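Local coordinates for protein FMN-dependent NADH:quinone oxidoreductase 1 (Bacillus anthracis, PDB 3U7I) that probably reduces quinones and cleaves the azo bond of aromatic azo compounds with NADH, using one FMN per subunit of a homodimer, at residues S20-K25 against V185-T190; F107-K112 against K168-M173; H29-Y34 against E42-I47. One frame throughout, in Å; residues are numbered along the deposited sequence.

How the contacts relate
Contacts 1 and 3 join helix 22-37 to the two outermost strands of the parallel sheet of a flavodoxin-like fold, while contact 2 joins the loop before helix 111-120 to helix 165-177. From the N terminus, strand 6-11 leads through a loop into helix 22-37, whose first turn opens contact 1. Later turns of the same helix meet strand 43-48 in contact 3, closing a short loop straight away. Residues 107-112 then lead into helix 111-120, and contact 2 closes when helix 165-177 packs against them. The next element, strand 181-187, finally closes contact 1. Contacts 3 and 2 thus lie in series, both nested inside the long loop of contact 1.

Contact 1: residues S20-K25 against V185-T190; sequences SSVSIK and VRAQGT
The turn that enters helix 22-37 carries the predicted FMN-binding residues Ser21, Val22 and Ser23, and Val22 points toward Ala187 of strand 181-187 and Thr190 of the loop that follows. Each methyl of the valine takes its own partner. Val22 CG1 meets Ala187 CB at 3.9 Å, while Val22 CG2 approaches Thr190 CG2 tip to tip at 4.1 Å. The torsion explains the division: with CG1 anti to the backbone N (chi1 177°), CG2 lies beside that N, and CG1 faces the alanine while CG2 faces the threonine. The union is purely apolar and modest, burying 108 Å² in all.

Local backbone shape sets up both sides. Ser21 occupies the N-cap position, and Lys25 N bonds to Ser21 O at 2.8 Å, closing the first helical turn, which includes Val22. Across the contact, Ala187 is the centre of an inverse gamma turn, closed by a weak bond of 2.9 Å from Gln188 N to Arg186 O. The chain then bends through Gly189, whose positive phi of 74° helps bring Thr190 back toward the valine. Thr190 OG1 is weakly hydrogen-bonded to Ser150 O, and the methyl CG2 meets Val22.

Around this, Val22 and Ser23 also touch Ala149 of strand 143-149, which lies beside strand 181-187 in the sheet, while Lys25 leans on Leu199 and Tyr203 of helix 195-214.

Contact 2: residues F107-K112 against K168-M173; sequences FNIPSK and KYLKAM
Ile109 supplies every link from its segment to Tyr169 and Leu170, and its side chain divides at CB to do so. On the short branch, Ile109 CG2 rests against the fork of Leu170, 3.8 Å from Leu170 CG and 4.0 Å from Leu170 CD1. The longer branch leaves through CG1, set between the backbone N and the carbonyl carbon (chi1 63°), and continues extended to CD1. That terminal methyl, Ile109 CD1, comes obliquely to the ring, 3.6 Å from Tyr169 CE2 and 3.9 Å from Tyr169 CD2.

The ring is packed from its own helix as well: CG of Met173, a selenomethionine, lies 3.4 Å above the plane of one face, near the rim. Its hydroxyl is held across the dimer interface by Asn106 O of the second subunit. Just before the isoleucine, Asn108 OD1 accepts a bent bond from Ile109 N at 2.9 Å (N-H...O 144°), and the same oxygen pairs with Asn108 ND2 of the second subunit.

The contact thus lies between the dimer interface and the sheet. Tyr169 packs on Lys114 and Met117 of helix 111-120, whereas Leu170 of helix 165-177 reaches Ile100 of strand 97-103.

Contact 3: residues H29-Y34 against E42-I47; sequences HFLESY and ETIEQI
Tyr34 OH and Glu42 OE2 are both hydrogen-bonded to Thr7 OG1, which joins two groups that do not bond directly, since Tyr34 OH and Glu42 OE2 stay 3.9 Å apart. The two side chains meet nearly perpendicular, the ring and carboxylate planes 75° apart. A bend in the glutamate chain at chi2 (80°) folds the carboxylate round to this meeting point. Bridging through the threonine probably steadies the tip of the tyrosine and may temper the charge of the glutamate.

The rest of the contact is apolar and converges on one methyl, Ile44 CD1. Leu31 CD1 lies 4.1 Å from Ile44 CD1, the two side chains running antiparallel alongside one another. Tyr34 presents its edge, with Tyr34 CD2 at 4.2 Å from Ile44 CD1 and the methyl near the ring plane. Meanwhile Phe30 CZ lies 3.8 Å above one face of the Tyr34 ring, toward the rim, and with the methyl at the edge probably limits its rotation.

Outside the two segments, Leu213 of helix 195-214 packs on Tyr34, and Ile9 of strand 6-11 touches Ile44. Helix 22-37 is the connection between neighbouring parallel strands 6-11 and 43-48, and its side chains pack down on the second of them: this is the beta-alpha-beta crossover that opens a flavodoxin-like fold, with strand order 2-1-3-4-5.

Contact 1: residues S20-K25 against V185-T190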
loop_
_atom_site.group_PDB
_atom_site.type_symbol
_atom_site.label_atom_id
_atom_site.label_comp_id
_atom_site.label_asym_id
_atom_site.label_seq_id
_atom_site.Cartn_x
_atom_site.Cartn_y
_atom_site.Cartn_z
ATOM N N SER C 20 21.410 5.270 10.464
ATOM C CA SER C 20 22.050 4.595 9.336
ATOM C C SER C 20 21.142 4.409 8.108
ATOM O O SER C 20 21.589 3.907 7.075
ATOM C CB SER C 20 22.586 3.236 9.783
ATOM O OG SER C 20 21.527 2.390 10.198
ATOM N N SER C 21 19.875 4.805 8.223
ATOM C CA SER C 21 18.928 4.710 7.112
ATOM C C SER C 21 19.121 5.869 6.152
ATOM O O SER C 21 19.092 7.030 6.572
ATOM C CB SER C 21 17.488 4.728 7.627
ATOM O OG SER C 21 17.239 3.626 8.478
ATOM N N VAL C 22 19.306 5.558 4.868
ATOM C CA VAL C 22 19.526 6.597 3.854
ATOM C C VAL C 22 18.454 7.698 3.862
ATOM O O VAL C 22 18.780 8.891 3.879
ATOM C CB VAL C 22 19.674 6.008 2.442
ATOM C CG1 VAL C 22 19.823 7.126 1.423
ATOM C CG2 VAL C 22 20.878 5.081 2.385
ATOM N N SER C 23 17.183 7.298 3.864
ATOM C CA SER C 23 16.082 8.259 3.910
ATOM C C SER C 23 16.057 9.062 5.223
ATOM O O SER C 23 15.704 10.238 5.234
ATOM C CB SER C 23 14.734 7.573 3.658
ATOM O OG SER C 23 14.437 6.616 4.658
ATOM N N ILE C 24 16.439 8.429 6.325
ATOM C CA ILE C 24 16.511 9.130 7.609
ATOM C C ILE C 24 17.676 10.138 7.647
ATOM O O ILE C 24 17.507 11.253 8.132
ATOM C CB ILE C 24 16.570 8.138 8.799
ATOM C CG1 ILE C 24 15.284 7.296 8.851
ATOM C CG2 ILE C 24 16.778 8.884 10.106
ATOM C CD1 ILE C 24 15.342 6.083 9.781
ATOM N N LYS C 25 18.842 9.755 7.119
ATOM C CA LYS C 25 19.960 10.690 6.973
ATOM C C LYS C 25 19.568 11.894 6.134
ATOM O O LYS C 25 19.832 13.030 6.516
ATOM C CB LYS C 25 21.187 10.022 6.336
ATOM C CG LYS C 25 22.039 9.253 7.311
ATOM C CD LYS C 25 23.315 8.726 6.679
ATOM C CE LYS C 25 23.912 7.637 7.565
ATOM N NZ LYS C 25 25.406 7.592 7.545
ATOM N N VAL C 185 12.051 13.925 -3.536
ATOM C CA VAL C 185 13.490 13.753 -3.625
ATOM C C VAL C 185 13.795 12.250 -3.585
ATOM O O VAL C 185 13.435 11.555 -2.632
ATOM C CB VAL C 185 14.212 14.503 -2.499
ATOM C CG1 VAL C 185 15.712 14.199 -2.526
ATOM C CG2 VAL C 185 13.953 16.021 -2.613
ATOM N N ARG C 186 14.433 11.754 -4.642
ATOM C CA ARG C 186 14.752 10.337 -4.760
ATOM C C ARG C 186 16.215 10.057 -4.434
ATOM O O ARG C 186 17.106 10.279 -5.264
ATOM C CB ARG C 186 14.436 9.828 -6.171
ATOM C CG ARG C 186 12.966 9.884 -6.548
ATOM C CD ARG C 186 12.720 9.219 -7.900
ATOM N NE ARG C 186 11.308 9.265 -8.272
ATOM C CZ ARG C 186 10.701 10.343 -8.753
ATOM N NH1 ARG C 186 11.372 11.476 -8.920
ATOM N NH2 ARG C 186 9.417 10.292 -9.067
ATOM N N ALA C 187 16.461 9.569 -3.221
ATOM C CA ALA C 187 17.782 9.079 -2.861
ATOM C C ALA C 187 17.874 7.663 -3.417
ATOM O O ALA C 187 17.875 6.683 -2.669
ATOM C CB ALA C 187 17.961 9.083 -1.363
ATOM N N GLN C 188 17.945 7.574 -4.741
ATOM C CA GLN C 188 17.803 6.311 -5.452
ATOM C C GLN C 188 19.144 5.676 -5.807
ATOM O O GLN C 188 20.189 6.333 -5.779
ATOM C CB GLN C 188 16.999 6.539 -6.730
ATOM C CG GLN C 188 17.587 7.631 -7.616
ATOM C CD GLN C 188 16.763 7.878 -8.865
ATOM O OE1 GLN C 188 15.691 7.297 -9.034
ATOM N NE2 GLN C 188 17.263 8.738 -9.748
ATOM N N GLY C 189 19.097 4.392 -6.158
ATOM C CA GLY C 189 20.278 3.659 -6.567
ATOM C C GLY C 189 21.218 3.305 -5.428
ATOM O O GLY C 189 22.426 3.234 -5.632
ATOM N N THR C 190 20.678 3.068 -4.234
ATOM C CA THR C 190 21.520 2.685 -3.097
ATOM C C THR C 190 22.132 1.278 -3.266
ATOM O O THR C 190 23.044 0.890 -2.524
ATOM C CB THR C 190 20.765 2.787 -1.736
ATOM O OG1 THR C 190 19.751 1.771 -1.651
ATOM C CG2 THR C 190 20.133 4.171 -1.564
#

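Contact 2: residues F107-K112 against K168-M173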
loop_
_atom_site.group_PDB
_atom_site.type_symbol
_atom_site.label_atom_id
_atom_site.label_comp_id
_atom_site.label_asym_id
_atom_site.label_seq_id
_atom_site.Cartn_x
_atom_site.Cartn_y
_atom_site.Cartn_z
ATOM N N PHE C 107 7.821 -1.643 -4.350
ATOM C CA PHE C 107 7.188 -0.757 -5.330
ATOM C C PHE C 107 5.885 -0.103 -4.897
ATOM O O PHE C 107 5.073 0.266 -5.751
ATOM C CB PHE C 107 6.987 -1.480 -6.666
ATOM C CG PHE C 107 8.239 -2.115 -7.200
ATOM C CD1 PHE C 107 9.176 -1.363 -7.884
ATOM C CD2 PHE C 107 8.481 -3.468 -7.007
ATOM C CE1 PHE C 107 10.332 -1.946 -8.375
ATOM C CE2 PHE C 107 9.631 -4.061 -7.489
ATOM C CZ PHE C 107 10.559 -3.302 -8.179
ATOM N N ASN C 108 5.676 0.034 -3.588
ATOM C CA ASN C 108 4.469 0.698 -3.068
ATOM C C ASN C 108 4.781 1.339 -1.728
ATOM O O ASN C 108 5.855 1.114 -1.164
ATOM C CB ASN C 108 3.309 -0.301 -2.908
ATOM C CG ASN C 108 1.936 0.309 -3.223
ATOM O OD1 ASN C 108 1.680 1.503 -2.986
ATOM N ND2 ASN C 108 1.035 -0.527 -3.752
ATOM N N ILE C 109 3.846 2.134 -1.217
ATOM C CA ILE C 109 4.016 2.753 0.087
ATOM C C ILE C 109 4.053 1.677 1.180
ATOM O O ILE C 109 3.424 0.620 1.038
ATOM C CB ILE C 109 2.894 3.774 0.378
ATOM C CG1 ILE C 109 1.521 3.076 0.440
ATOM C CG2 ILE C 109 2.909 4.882 -0.679
ATOM C CD1 ILE C 109 0.380 3.984 0.873
ATOM N N PRO C 110 4.815 1.929 2.264
ATOM C CA PRO C 110 4.804 1.025 3.417
ATOM C C PRO C 110 3.381 0.766 3.914
ATOM O O PRO C 110 2.539 1.661 3.883
ATOM C CB PRO C 110 5.604 1.802 4.470
ATOM C CG PRO C 110 6.549 2.625 3.683
ATOM C CD PRO C 110 5.769 3.044 2.452
ATOM N N SER C 111 3.121 -0.450 4.384
ATOM C CA SER C 111 1.793 -0.794 4.899
ATOM C C SER C 111 1.257 0.234 5.895
ATOM O O SER C 111 0.078 0.588 5.846
ATOM C CB SER C 111 1.795 -2.182 5.526
ATOM O OG SER C 111 2.768 -2.272 6.545
ATOM N N LYS C 112 2.108 0.711 6.802
ATOM C CA LYS C 112 1.640 1.682 7.795
ATOM C C LYS C 112 1.324 3.051 7.178
ATOM O O LYS C 112 0.523 3.800 7.722
ATOM C CB LYS C 112 2.594 1.801 8.999
ATOM C CG LYS C 112 2.672 0.553 9.882
ATOM C CD LYS C 112 1.302 0.050 10.356
ATOM C CE LYS C 112 0.565 1.063 11.246
ATOM N NZ LYS C 112 -0.712 0.490 11.826
ATOM N N LYS C 168 3.583 7.448 -7.484
ATOM C CA LYS C 168 2.364 7.640 -8.265
ATOM C C LYS C 168 1.146 7.798 -7.357
ATOM O O LYS C 168 0.345 8.724 -7.519
ATOM C CB LYS C 168 2.172 6.482 -9.256
ATOM C CG LYS C 168 3.180 6.517 -10.390
ATOM C CD LYS C 168 2.941 5.405 -11.395
ATOM C CE LYS C 168 3.731 5.661 -12.678
ATOM N NZ LYS C 168 3.302 4.718 -13.749
ATOM N N TYR C 169 1.026 6.906 -6.382
ATOM C CA TYR C 169 -0.094 6.943 -5.456
ATOM C C TYR C 169 -0.075 8.206 -4.604
ATOM O O TYR C 169 -1.073 8.928 -4.538
ATOM C CB TYR C 169 -0.083 5.706 -4.569
ATOM C CG TYR C 169 -1.165 5.681 -3.526
ATOM C CD1 TYR C 169 -2.475 5.375 -3.868
ATOM C CD2 TYR C 169 -0.881 5.955 -2.197
ATOM C CE1 TYR C 169 -3.471 5.341 -2.916
ATOM C CE2 TYR C 169 -1.871 5.926 -1.234
ATOM C CZ TYR C 169 -3.167 5.617 -1.593
ATOM O OH TYR C 169 -4.163 5.572 -0.636
ATOM N N LEU C 170 1.052 8.493 -3.958
ATOM C CA LEU C 170 1.110 9.673 -3.087
ATOM C C LEU C 170 0.798 10.982 -3.818
ATOM O O LEU C 170 -0.009 11.774 -3.333
ATOM C CB LEU C 170 2.446 9.759 -2.335
ATOM C CG LEU C 170 2.674 8.656 -1.297
ATOM C CD1 LEU C 170 4.090 8.702 -0.752
ATOM C CD2 LEU C 170 1.655 8.767 -0.170
ATOM N N LYS C 171 1.434 11.215 -4.970
ATOM C CA LYS C 171 1.159 12.419 -5.755
ATOM C C LYS C 171 -0.334 12.523 -6.097
ATOM O O LYS C 171 -0.957 13.585 -5.938
ATOM C CB LYS C 171 1.972 12.420 -7.051
ATOM C CG LYS C 171 1.941 13.760 -7.787
ATOM C CD LYS C 171 2.668 13.684 -9.109
ATOM C CE LYS C 171 2.789 15.060 -9.725
ATOM N NZ LYS C 171 3.280 14.952 -11.122
ATOM N N ALA C 172 -0.891 11.407 -6.576
ATOM C CA ALA C 172 -2.299 11.328 -6.979
ATOM C C ALA C 172 -3.256 11.665 -5.837
ATOM O O ALA C 172 -4.149 12.515 -5.998
ATOM C CB ALA C 172 -2.622 9.936 -7.553
HETATM N N MSE C 173 -3.071 10.994 -4.695
HETATM C CA MSE C 173 -3.955 11.175 -3.548
HETATM C C MSE C 173 -3.881 12.609 -3.049
HETATM O O MSE C 173 -4.907 13.249 -2.797
HETATM C CB MSE C 173 -3.598 10.215 -2.419
HETATM C CG MSE C 173 -3.865 8.752 -2.761
HETATM SE SE MSE C 173 -5.707 8.386 -3.298
HETATM C CE MSE C 173 -5.473 8.297 -5.223
#

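Contact 3: residues H29-Y34 against E42-I47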
loop_
_atom_site.group_PDB
_atom_site.type_symbol
_atom_site.label_atom_id
_atom_site.label_comp_id
_atom_site.label_asym_id
_atom_site.label_seq_id
_atom_site.Cartn_x
_atom_site.Cartn_y
_atom_site.Cartn_z
ATOM N N HIS C 29 19.162 15.850 7.384
ATOM C CA HIS C 29 19.846 16.928 6.684
ATOM C C HIS C 29 18.832 17.996 6.266
ATOM O O HIS C 29 19.071 19.191 6.463
ATOM C CB HIS C 29 20.594 16.389 5.465
ATOM C CG HIS C 29 21.553 17.370 4.859
ATOM N ND1 HIS C 29 22.791 17.632 5.403
ATOM C CD2 HIS C 29 21.451 18.152 3.757
ATOM C CE1 HIS C 29 23.411 18.535 4.662
ATOM N NE2 HIS C 29 22.616 18.871 3.661
ATOM N N PHE C 30 17.703 17.559 5.699
ATOM C CA PHE C 30 16.609 18.470 5.372
ATOM C C PHE C 30 16.166 19.281 6.597
ATOM O O PHE C 30 16.050 20.509 6.527
ATOM C CB PHE C 30 15.397 17.732 4.776
ATOM C CG PHE C 30 14.144 18.577 4.727
ATOM C CD1 PHE C 30 13.949 19.504 3.709
ATOM C CD2 PHE C 30 13.177 18.472 5.720
ATOM C CE1 PHE C 30 12.803 20.296 3.676
ATOM C CE2 PHE C 30 12.037 19.266 5.698
ATOM C CZ PHE C 30 11.848 20.176 4.672
ATOM N N LEU C 31 15.921 18.594 7.712
ATOM C CA LEU C 31 15.342 19.244 8.884
ATOM C C LEU C 31 16.267 20.304 9.476
ATOM O O LEU C 31 15.816 21.378 9.889
ATOM C CB LEU C 31 14.949 18.211 9.943
ATOM C CG LEU C 31 14.088 18.740 11.098
ATOM C CD1 LEU C 31 12.742 19.247 10.593
ATOM C CD2 LEU C 31 13.896 17.670 12.164
ATOM N N GLU C 32 17.560 20.000 9.511
ATOM C CA GLU C 32 18.560 20.955 9.979
ATOM C C GLU C 32 18.561 22.201 9.098
ATOM O O GLU C 32 18.538 23.332 9.588
ATOM C CB GLU C 32 19.942 20.305 9.979
ATOM C CG GLU C 32 21.055 21.197 10.509
ATOM C CD GLU C 32 22.419 20.520 10.483
ATOM O OE1 GLU C 32 22.494 19.314 10.151
ATOM O OE2 GLU C 32 23.420 21.200 10.797
ATOM N N SER C 33 18.573 21.978 7.789
ATOM C CA SER C 33 18.529 23.050 6.798
ATOM C C SER C 33 17.234 23.884 6.880
ATOM O O SER C 33 17.271 25.125 6.888
ATOM C CB SER C 33 18.699 22.447 5.397
ATOM O OG SER C 33 18.729 23.445 4.396
ATOM N N TYR C 34 16.102 23.190 6.948
ATOM C CA TYR C 34 14.792 23.818 7.090
ATOM C C TYR C 34 14.721 24.699 8.334
ATOM O O TYR C 34 14.301 25.859 8.257
ATOM C CB TYR C 34 13.729 22.728 7.169
ATOM C CG TYR C 34 12.294 23.177 7.007
ATOM C CD1 TYR C 34 11.883 23.898 5.885
ATOM C CD2 TYR C 34 11.333 22.818 7.943
ATOM C CE1 TYR C 34 10.546 24.281 5.718
ATOM C CE2 TYR C 34 9.999 23.190 7.788
ATOM C CZ TYR C 34 9.611 23.923 6.672
ATOM O OH TYR C 34 8.288 24.289 6.525
ATOM N N GLU C 42 6.699 29.414 12.735
ATOM C CA GLU C 42 6.531 28.034 12.279
ATOM C C GLU C 42 6.796 27.026 13.382
ATOM O O GLU C 42 7.836 27.085 14.044
ATOM C CB GLU C 42 7.479 27.735 11.111
ATOM C CG GLU C 42 7.254 26.366 10.468
ATOM C CD GLU C 42 6.071 26.370 9.508
ATOM O OE1 GLU C 42 5.607 27.470 9.145
ATOM O OE2 GLU C 42 5.606 25.280 9.110
ATOM N N THR C 43 5.865 26.095 13.571
ATOM C CA THR C 43 6.097 24.985 14.481
ATOM C C THR C 43 6.165 23.675 13.700
ATOM O O THR C 43 5.780 23.603 12.528
ATOM C CB THR C 43 5.030 24.888 15.595
ATOM O OG1 THR C 43 3.729 24.910 15.004
ATOM C CG2 THR C 43 5.151 26.050 16.571
ATOM N N ILE C 44 6.665 22.633 14.351
ATOM C CA ILE C 44 6.827 21.348 13.678
ATOM C C ILE C 44 6.374 20.194 14.566
ATOM O O ILE C 44 6.700 20.146 15.755
ATOM C CB ILE C 44 8.300 21.118 13.260
ATOM C CG1 ILE C 44 8.787 22.260 12.354
ATOM C CG2 ILE C 44 8.461 19.752 12.609
ATOM C CD1 ILE C 44 10.257 22.161 11.968
ATOM N N GLU C 45 5.611 19.276 13.982
ATOM C CA GLU C 45 5.218 18.052 14.668
ATOM C C GLU C 45 5.646 16.860 13.827
ATOM O O GLU C 45 5.873 16.997 12.623
ATOM C CB GLU C 45 3.705 18.026 14.905
ATOM C CG GLU C 45 3.209 19.194 15.727
ATOM C CD GLU C 45 1.714 19.170 15.934
ATOM O OE1 GLU C 45 1.064 18.185 15.508
ATOM O OE2 GLU C 45 1.192 20.140 16.531
ATOM N N GLN C 46 5.770 15.699 14.461
ATOM C CA GLN C 46 6.152 14.477 13.755
ATOM C C GLN C 46 5.360 13.276 14.256
ATOM O O GLN C 46 5.237 13.054 15.464
ATOM C CB GLN C 46 7.652 14.201 13.908
ATOM C CG GLN C 46 8.101 12.864 13.308
ATOM C CD GLN C 46 9.600 12.799 13.100
ATOM O OE1 GLN C 46 10.265 13.832 12.995
ATOM N NE2 GLN C 46 10.142 11.588 13.046
ATOM N N ILE C 47 4.829 12.500 13.321
ATOM C CA ILE C 47 4.177 11.244 13.662
ATOM C C ILE C 47 5.026 10.105 13.115
ATOM O O ILE C 47 5.431 10.119 11.953
ATOM C CB ILE C 47 2.710 11.179 13.134
ATOM C CG1 ILE C 47 2.035 9.857 13.524
ATOM C CG2 ILE C 47 2.651 11.390 11.625
ATOM C CD1 ILE C 47 0.567 9.789 13.119
#